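Local coordinates for protein endoglycosidase (Bacteroides thetaiotaomicron, PDB 6Q64) that probably hydrolyses glycosidic bonds, as a family 18 endoglycosidase acting in the breakdown of complex N-glycans by gut Bacteroides, at residues F74-N79 / H250-A255; F185-Q190 / Q214-T219. The protein carries 1 engineered substitution. All blocks are in the same frame, centred on the assembly; numbering follows the deposited sequence.

Contact 1 of 2, residues F74-N79 / H250-A255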
# COMPACT_ATOMS: atom_id res chain seq x y z
N PHE A 74 2.61 2.37 6.02
CA PHE A 74 2.63 1.68 4.71
C PHE A 74 3.92 2.08 3.97
O PHE A 74 4.60 3.06 4.34
CB PHE A 74 1.35 2.06 3.96
CG PHE A 74 1.40 1.87 2.46
CD1 PHE A 74 1.06 0.65 1.90
CD2 PHE A 74 1.78 2.90 1.64
CE1 PHE A 74 1.14 0.47 0.53
CE2 PHE A 74 1.86 2.71 0.27
CZ PHE A 74 1.55 1.49 -0.27
N GLY A 75 4.25 1.35 2.92
CA GLY A 75 5.22 1.85 1.93
C GLY A 75 5.30 0.91 0.74
O GLY A 75 4.81 -0.26 0.79
N TRP A 76 6.07 1.38 -0.25
CA TRP A 76 6.51 0.57 -1.41
C TRP A 76 7.91 0.05 -1.12
O TRP A 76 8.86 0.84 -1.26
CB TRP A 76 6.42 1.41 -2.69
CG TRP A 76 5.01 1.59 -3.12
CD1 TRP A 76 4.19 0.63 -3.66
CD2 TRP A 76 4.21 2.77 -2.98
NE1 TRP A 76 2.94 1.15 -3.87
CE2 TRP A 76 2.92 2.46 -3.47
CE3 TRP A 76 4.46 4.07 -2.51
CZ2 TRP A 76 1.90 3.40 -3.51
CZ3 TRP A 76 3.44 4.99 -2.54
CH2 TRP A 76 2.18 4.66 -3.03
N PHE A 77 8.00 -1.23 -0.75
CA PHE A 77 9.23 -1.98 -0.37
C PHE A 77 9.92 -2.59 -1.60
O PHE A 77 9.42 -3.60 -2.19
CB PHE A 77 8.85 -3.09 0.61
CG PHE A 77 10.02 -3.73 1.33
CD1 PHE A 77 10.99 -2.96 1.94
CD2 PHE A 77 10.12 -5.10 1.43
CE1 PHE A 77 12.04 -3.55 2.62
CE2 PHE A 77 11.16 -5.69 2.12
CZ PHE A 77 12.13 -4.91 2.70
N GLY A 78 11.06 -2.01 -1.98
CA GLY A 78 11.92 -2.52 -3.06
C GLY A 78 13.08 -3.35 -2.54
O GLY A 78 13.46 -3.14 -1.37
N ASN A 79 13.64 -4.23 -3.38
CA ASN A 79 14.82 -5.11 -3.14
C ASN A 79 14.47 -6.10 -2.03
O ASN A 79 15.28 -6.26 -1.09
CB ASN A 79 16.10 -4.35 -2.76
CG ASN A 79 16.45 -3.18 -3.67
OD1 ASN A 79 16.03 -2.03 -3.45
ND2 ASN A 79 17.25 -3.47 -4.69
N HIS A 250 -8.31 0.90 0.83
CA HIS A 250 -7.58 2.19 1.05
C HIS A 250 -7.40 2.94 -0.27
O HIS A 250 -7.20 2.30 -1.32
CB HIS A 250 -6.16 2.03 1.62
CG HIS A 250 -6.14 1.64 3.05
ND1 HIS A 250 -6.05 0.33 3.44
CD2 HIS A 250 -6.27 2.36 4.18
CE1 HIS A 250 -6.11 0.25 4.76
NE2 HIS A 250 -6.26 1.48 5.24
N TYR A 251 -7.42 4.26 -0.16
CA TYR A 251 -7.18 5.22 -1.26
C TYR A 251 -5.78 5.78 -1.02
O TYR A 251 -5.58 6.45 0.01
CB TYR A 251 -8.28 6.29 -1.24
CG TYR A 251 -9.68 5.79 -0.93
CD1 TYR A 251 -10.19 4.67 -1.55
CD2 TYR A 251 -10.48 6.41 0.00
CE1 TYR A 251 -11.44 4.17 -1.24
CE2 TYR A 251 -11.73 5.92 0.32
CZ TYR A 251 -12.23 4.81 -0.31
OH TYR A 251 -13.48 4.32 -0.03
N ILE A 252 -4.83 5.46 -1.89
CA ILE A 252 -3.40 5.77 -1.61
C ILE A 252 -2.94 6.81 -2.60
O ILE A 252 -3.00 6.54 -3.83
CB ILE A 252 -2.50 4.52 -1.66
CG1 ILE A 252 -3.09 3.36 -0.86
CG2 ILE A 252 -1.09 4.86 -1.21
CD1 ILE A 252 -2.18 2.17 -0.75
N TYR A 253 -2.50 7.94 -2.09
CA TYR A 253 -2.09 9.07 -2.94
C TYR A 253 -0.58 9.27 -2.82
O TYR A 253 -0.01 9.15 -1.74
CB TYR A 253 -2.87 10.35 -2.61
CG TYR A 253 -4.38 10.26 -2.70
CD1 TYR A 253 -5.12 9.69 -1.69
CD2 TYR A 253 -5.08 10.81 -3.75
CE1 TYR A 253 -6.50 9.65 -1.74
CE2 TYR A 253 -6.46 10.75 -3.83
CZ TYR A 253 -7.18 10.18 -2.82
OH TYR A 253 -8.54 10.16 -2.82
N GLN A 254 0.02 9.55 -3.96
CA GLN A 254 1.38 10.07 -4.13
C GLN A 254 1.36 11.56 -3.85
O GLN A 254 1.36 12.31 -4.80
CB GLN A 254 1.84 9.78 -5.55
CG GLN A 254 2.29 8.36 -5.77
CD GLN A 254 1.22 7.43 -6.26
OE1 GLN A 254 0.92 7.35 -7.45
NE2 GLN A 254 0.69 6.64 -5.35
N ALA A 255 1.45 11.98 -2.59
CA ALA A 255 1.56 13.41 -2.20
C ALA A 255 3.03 13.85 -2.17
O ALA A 255 3.44 14.52 -1.20
CB ALA A 255 0.91 13.65 -0.85
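Ile252 touches both Phe74 and Trp76, bridging two strands across the interior of the TIM barrel of this family 18 glycoside hydrolase. The first strand, 72-76, and the sixth, 251-254, are not neighbours in the barrel wall; their axes stay 10.4 Å apart at closest approach and run at 56° to each other, leaving the space between to be filled by side chains. The two branches of Ile252 divide the work. CD1 lies over one face of the Phe74 ring, off-centre toward the rim, in a CH-pi contact 4.1 Å from the centroid. CG2, set anti to the backbone N, reaches CH2 of Trp76 at 3.7 Å and also packs against Phe74 CE2. The two aromatic side chains brace each other as well: Phe74 CZ sits over a face of the indole, while Trp76 CZ2 lies at the edge of the phenyl ring and in its plane. On the Ile252 side the layer continues into Val232 of strand 230-235. Toward the C-terminal ends of the strands, Gln254 crosses the indole at about a right angle, its chain bent at chi2 (92°). Its NE2 donates a hydrogen bond to Asp234 OD1, consistent with a fixed amide orientation; that same nitrogen comes within 3.4 Å of Trp76 CH2, the amide and ring planes standing 82° apart.

Contact 2 of 2, residues F185-Q190 / Q214-T219; sequences FDIDYQ and QVFIET. Engineered in segment 185-190: Gln190 (natural residue Glu).
With CG1 beside its backbone N (chi1 -60°) and the chain extended beyond it, Ile187 carries CD1 outward from its strand to the helix, where Phe216 and Ile217 receive it. Phe216 has CG anti to its own backbone N (chi1 -178°), which swings the ring toward the strand, the two side chains running antiparallel alongside one another. Ile187 CD1 meets Phe216 CE2 obliquely at 4.1 Å. Ile217 approaches at about a right angle and offers CG1, 4.2 Å from Ile187 CD1. This is the outer layer of the TIM barrel: strand 184-189 stands in the parallel wall and helix 211-224, which follows it in the chain, packs against its outside. The strand appears to carry the family's DxDxE motif (Asp186, Asp188 and an engineered Gln190, naturally Glu) on the side away from the helix. Phe216 also touches Val166 of helix 162-179 and Ile135 of strand 128-135, and Ile217 touches Leu231 of strand 230-235, giving the helix contacts to both flanking strands. Along the helix, Gln214 NE2 donates an almost straight hydrogen bond (2.8 Å, 175°) to Glu218 OE2, on the anti side and somewhat out of the carboxylate plane, while Gln214 OE1 is bonded to Thr244 OG1.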
# COMPACT_ATOMS: atom_id res chain seq x y z
N PHE A 185 -3.82 -7.04 -3.32
CA PHE A 185 -3.36 -6.33 -4.53
C PHE A 185 -3.52 -4.83 -4.35
O PHE A 185 -4.38 -4.36 -3.57
CB PHE A 185 -4.12 -6.84 -5.76
CG PHE A 185 -3.49 -6.38 -7.05
CD1 PHE A 185 -2.37 -7.00 -7.55
CD2 PHE A 185 -3.99 -5.28 -7.72
CE1 PHE A 185 -1.77 -6.56 -8.72
CE2 PHE A 185 -3.40 -4.84 -8.90
CZ PHE A 185 -2.28 -5.47 -9.40
N ASP A 186 -2.66 -4.12 -5.09
CA ASP A 186 -2.54 -2.65 -5.12
C ASP A 186 -2.60 -2.24 -6.57
O ASP A 186 -1.59 -2.39 -7.26
CB ASP A 186 -1.21 -2.15 -4.54
CG ASP A 186 -1.01 -0.64 -4.58
OD1 ASP A 186 -1.48 0.02 -5.51
OD2 ASP A 186 -0.37 -0.13 -3.68
N ILE A 187 -3.74 -1.70 -6.99
CA ILE A 187 -3.91 -1.14 -8.35
C ILE A 187 -3.20 0.21 -8.40
O ILE A 187 -3.68 1.12 -7.73
CB ILE A 187 -5.40 -1.04 -8.68
CG1 ILE A 187 -6.07 -2.42 -8.63
CG2 ILE A 187 -5.57 -0.37 -10.03
CD1 ILE A 187 -7.56 -2.37 -8.43
N ASP A 188 -2.06 0.31 -9.08
CA ASP A 188 -1.43 1.61 -9.43
C ASP A 188 -2.21 2.14 -10.63
O ASP A 188 -1.91 1.70 -11.78
CB ASP A 188 0.09 1.49 -9.69
CG ASP A 188 0.82 2.84 -9.81
OD1 ASP A 188 0.14 3.89 -9.78
OD2 ASP A 188 2.07 2.83 -9.94
N TYR A 189 -3.17 3.05 -10.37
CA TYR A 189 -4.11 3.61 -11.38
C TYR A 189 -3.71 5.04 -11.72
O TYR A 189 -3.92 5.91 -10.86
CB TYR A 189 -5.56 3.51 -10.89
CG TYR A 189 -6.60 3.47 -11.98
CD1 TYR A 189 -6.71 2.37 -12.82
CD2 TYR A 189 -7.50 4.52 -12.17
CE1 TYR A 189 -7.68 2.31 -13.82
CE2 TYR A 189 -8.48 4.47 -13.15
CZ TYR A 189 -8.56 3.37 -13.99
OH TYR A 189 -9.52 3.29 -14.96
N GLN A 190 -3.18 5.27 -12.94
CA GLN A 190 -2.63 6.58 -13.37
C GLN A 190 -2.93 6.83 -14.85
O GLN A 190 -2.03 7.11 -15.64
CB GLN A 190 -1.14 6.66 -13.04
CG GLN A 190 -0.88 7.45 -11.76
CD GLN A 190 0.51 7.27 -11.21
OE1 GLN A 190 0.69 6.85 -10.07
NE2 GLN A 190 1.49 7.60 -12.03
N GLN A 214 -14.87 -1.63 -13.63
CA GLN A 214 -15.80 -1.91 -12.55
C GLN A 214 -15.85 -3.43 -12.30
O GLN A 214 -15.84 -3.84 -11.12
CB GLN A 214 -17.19 -1.36 -12.89
CG GLN A 214 -18.32 -1.87 -12.00
CD GLN A 214 -18.32 -1.24 -10.61
OE1 GLN A 214 -17.88 -0.10 -10.41
NE2 GLN A 214 -18.82 -2.00 -9.65
N VAL A 215 -15.93 -4.24 -13.35
CA VAL A 215 -16.08 -5.72 -13.13
C VAL A 215 -14.67 -6.30 -12.86
O VAL A 215 -14.56 -7.40 -12.26
CB VAL A 215 -16.88 -6.42 -14.26
CG1 VAL A 215 -16.21 -6.30 -15.61
CG2 VAL A 215 -17.19 -7.87 -13.92
N PHE A 216 -13.64 -5.52 -13.19
CA PHE A 216 -12.24 -5.81 -12.79
C PHE A 216 -12.18 -5.87 -11.27
O PHE A 216 -12.00 -6.95 -10.66
CB PHE A 216 -11.31 -4.75 -13.38
CG PHE A 216 -9.86 -5.01 -13.05
CD1 PHE A 216 -9.26 -6.20 -13.45
CD2 PHE A 216 -9.12 -4.10 -12.31
CE1 PHE A 216 -7.94 -6.46 -13.14
CE2 PHE A 216 -7.79 -4.37 -11.99
CZ PHE A 216 -7.21 -5.55 -12.41
N ILE A 217 -12.40 -4.71 -10.66
CA ILE A 217 -12.44 -4.50 -9.19
C ILE A 217 -13.49 -5.40 -8.57
O ILE A 217 -13.26 -5.90 -7.48
CB ILE A 217 -12.75 -3.02 -8.91
CG1 ILE A 217 -11.61 -2.12 -9.36
CG2 ILE A 217 -13.10 -2.81 -7.45
CD1 ILE A 217 -11.99 -0.67 -9.38
N GLU A 218 -14.64 -5.57 -9.23
CA GLU A 218 -15.73 -6.43 -8.71
C GLU A 218 -15.20 -7.86 -8.53
O GLU A 218 -15.52 -8.46 -7.48
CB GLU A 218 -16.94 -6.37 -9.66
CG GLU A 218 -18.16 -5.67 -9.09
CD GLU A 218 -19.32 -5.62 -10.08
OE1 GLU A 218 -19.59 -6.65 -10.74
OE2 GLU A 218 -19.93 -4.54 -10.21
N THR A 219 -14.41 -8.36 -9.50
CA THR A 219 -13.90 -9.76 -9.54
C THR A 219 -12.80 -9.97 -8.51
O THR A 219 -12.79 -11.03 -7.87
CB THR A 219 -13.32 -10.17 -10.90
OG1 THR A 219 -14.22 -9.84 -11.96
CG2 THR A 219 -13.02 -11.65 -10.94

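From the N terminus, the chain enters the barrel at strand 72-76, which meets the sixth strand, about 175 residues later, across the barrel in contact 1. Within that long loop, the chain runs from segment 185-190 to segment 214-219, 24 residues on, closing the much shorter contact 2; the second closure is thus wholly enclosed by the first. Contact 1 lies in the barrel interior and contact 2 fastens a helix to its outside, their centres about 16 Å apart. Strand 184-189 serves both layers: while Ile187 faces the helix, Asp186 turns inward, its OD2 hydrogen-bonded to Ser102 OG and merely packing near contact 1, 3.6 Å from Trp76 NE1 and 4.1 Å from Ile252 CD1.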